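Local coordinates for protein uncharacterized peptidase Lmo0363 (Listeria monocytogenes, PDB 3L4E) that is probably a serine-type peptidase of the S51 family, similar to peptidase E, at residues 56-61 / 80-85. Numbering follows the deposited sequence. Where two conformers were deposited one is given.
Sequences LGLLVE and NDFIYV
The side-chain amide nitrogen of N80 serves two acceptors. Across the contact, N80 ND2 gives a hydrogen bond to E61 OE1 at 3.0 Å, moderately bent at 147°. E61 has two conformers, and this geometry holds for the one described. N80 ND2 also bonds T31 OG1 on strand 29-33. E61 OE1 lies close to the amide plane of N80. The amide, however, comes from above the carboxylate of E61, and the two planes stand almost perpendicular, at 88°. N80 OD1 also lies 3.3 Å from E61 OE1, two acceptors with no bond between them. N80 OD1 has a weak hydrogen bond to T29 OG1. The glutamate chain runs extended beyond CG (chi2 -177°), which carries its carboxylate out to the amide. E61 OE2 forms a salt bridge with K79.

The second touch is apolar and lies on the opposite face of strand 29-33. L58 CD2 meets the F82 ring obliquely, 3.8 Å from F82 CE2, and the two side chains cross at about a right angle. L53 of helix 44-55 packs on L58, while V30 and L115 pack on F82.

Strand 59-62 is outermost on this side of the mixed sheet. N80 follows helix 70-79 and leads into strand 82-85. Parallel strand 29-33 runs between the two, and E61 pairs through its backbone with V30 and F32. The contact lies away from the probable charge-relay residues. The lysine and the amide together probably stabilise a charged E61 carboxylate, and T31, more weakly T29, link the N80 amide to the intervening strand.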
loop_
_atom_site.group_PDB
_atom_site.type_symbol
_atom_site.label_atom_id
_atom_site.label_comp_id
_atom_site.label_asym_id
_atom_site.label_seq_id
_atom_site.Cartn_x
_atom_site.Cartn_y
_atom_site.Cartn_z
ATOM N N LEU A 56 -4.495 -2.349 -17.919
ATOM C CA LEU A 56 -5.686 -1.515 -17.784
ATOM C C LEU A 56 -5.538 -0.222 -18.575
ATOM O O LEU A 56 -6.436 0.623 -18.590
ATOM C CB LEU A 56 -5.932 -1.178 -16.309
ATOM C CG LEU A 56 -6.169 -2.362 -15.379
ATOM C CD1 LEU A 56 -6.421 -1.827 -13.976
ATOM C CD2 LEU A 56 -7.327 -3.228 -15.881
ATOM N N GLY A 57 -4.391 -0.061 -19.223
ATOM C CA GLY A 57 -4.121 1.136 -19.996
ATOM C C GLY A 57 -3.513 2.266 -19.189
ATOM O O GLY A 57 -3.505 3.418 -19.632
ATOM N N LEU A 58 -3.019 1.944 -17.997
ATOM C CA LEU A 58 -2.357 2.933 -17.152
ATOM C C LEU A 58 -0.893 3.102 -17.547
ATOM O O LEU A 58 -0.242 2.147 -17.985
ATOM C CB LEU A 58 -2.463 2.536 -15.677
ATOM C CG LEU A 58 -3.885 2.581 -15.129
ATOM C CD1 LEU A 58 -4.001 1.780 -13.834
ATOM C CD2 LEU A 58 -4.327 4.020 -14.928
ATOM N N LEU A 59 -0.385 4.323 -17.398
ATOM C CA LEU A 59 1.026 4.610 -17.631
ATOM C C LEU A 59 1.733 4.583 -16.288
ATOM O O LEU A 59 1.440 5.396 -15.403
ATOM C CB LEU A 59 1.195 5.981 -18.271
ATOM C CG LEU A 59 0.728 6.057 -19.715
ATOM C CD1 LEU A 59 0.671 7.505 -20.174
ATOM C CD2 LEU A 59 1.665 5.239 -20.595
ATOM N N VAL A 60 2.644 3.633 -16.128
ATOM C CA VAL A 60 3.294 3.405 -14.844
ATOM C C VAL A 60 4.657 4.086 -14.787
ATOM O O VAL A 60 5.517 3.843 -15.636
ATOM C CB VAL A 60 3.469 1.904 -14.572
ATOM C CG1 VAL A 60 4.116 1.685 -13.213
ATOM C CG2 VAL A 60 2.127 1.196 -14.651
ATOM N N GLU A 61 4.849 4.926 -13.777
ATOM C CA GLU A 61 6.109 5.633 -13.574
ATOM C C GLU A 61 6.720 5.291 -12.218
ATOM O O GLU A 61 6.172 5.647 -11.173
ATOM C CB GLU A 61 5.887 7.139 -13.680
ATOM C CG GLU A 61 5.438 7.586 -15.063
ATOM C CD GLU A 61 5.289 9.088 -15.178
ATOM O OE1 GLU A 61 5.736 9.804 -14.256
ATOM O OE2 GLU A 61 4.729 9.550 -16.194
ATOM N N ASN A 80 1.416 12.809 -11.272
ATOM C CA ASN A 80 0.649 11.640 -11.686
ATOM C C ASN A 80 -0.696 11.498 -10.984
ATOM O O ASN A 80 -0.897 12.005 -9.876
ATOM C CB ASN A 80 1.498 10.373 -11.564
ATOM C CG ASN A 80 2.764 10.451 -12.411
ATOM O OD1 ASN A 80 2.739 10.944 -13.540
ATOM N ND2 ASN A 80 3.873 9.981 -11.865
ATOM N N ASP A 81 -1.615 10.811 -11.652
ATOM C CA ASP A 81 -2.996 10.723 -11.210
ATOM C C ASP A 81 -3.176 9.873 -9.964
ATOM O O ASP A 81 -3.966 10.221 -9.081
ATOM C CB ASP A 81 -3.857 10.166 -12.339
ATOM C CG ASP A 81 -3.840 11.055 -13.564
ATOM O OD1 ASP A 81 -4.214 12.236 -13.439
ATOM O OD2 ASP A 81 -3.444 10.581 -14.644
ATOM N N PHE A 82 -2.448 8.760 -9.900
ATOM C CA PHE A 82 -2.603 7.793 -8.815
ATOM C C PHE A 82 -1.280 7.545 -8.123
ATOM O O PHE A 82 -0.223 7.794 -8.697
ATOM C CB PHE A 82 -3.111 6.447 -9.344
ATOM C CG PHE A 82 -4.380 6.537 -10.148
ATOM C CD1 PHE A 82 -5.327 7.506 -9.882
ATOM C CD2 PHE A 82 -4.628 5.631 -11.163
ATOM C CE1 PHE A 82 -6.488 7.576 -10.621
ATOM C CE2 PHE A 82 -5.790 5.696 -11.905
ATOM C CZ PHE A 82 -6.720 6.668 -11.635
ATOM N N ILE A 83 -1.352 7.055 -6.886
ATOM C CA ILE A 83 -0.178 6.600 -6.151
ATOM C C ILE A 83 -0.374 5.114 -5.860
ATOM O O ILE A 83 -1.427 4.722 -5.373
ATOM C CB ILE A 83 -0.014 7.370 -4.812
ATOM C CG1 ILE A 83 0.110 8.878 -5.063
ATOM C CG2 ILE A 83 1.204 6.857 -4.027
ATOM C CD1 ILE A 83 -0.142 9.733 -3.822
ATOM N N TYR A 84 0.622 4.287 -6.174
ATOM C CA TYR A 84 0.529 2.845 -5.944
ATOM C C TYR A 84 1.754 2.406 -5.163
ATOM O O TYR A 84 2.882 2.682 -5.567
ATOM C CB TYR A 84 0.496 2.119 -7.287
ATOM C CG TYR A 84 0.422 0.603 -7.251
ATOM C CD1 TYR A 84 1.524 -0.165 -6.860
ATOM C CD2 TYR A 84 -0.733 -0.061 -7.667
ATOM C CE1 TYR A 84 1.470 -1.556 -6.865
ATOM C CE2 TYR A 84 -0.804 -1.443 -7.669
ATOM C CZ TYR A 84 0.298 -2.187 -7.270
ATOM O OH TYR A 84 0.216 -3.563 -7.286
ATOM N N VAL A 85 1.529 1.706 -4.056
ATOM C CA VAL A 85 2.619 1.237 -3.209
ATOM C C VAL A 85 2.593 -0.285 -3.152
ATOM O O VAL A 85 1.616 -0.875 -2.682
ATOM C CB VAL A 85 2.525 1.843 -1.796
ATOM C CG1 VAL A 85 3.640 1.294 -0.886
ATOM C CG2 VAL A 85 2.585 3.368 -1.874
#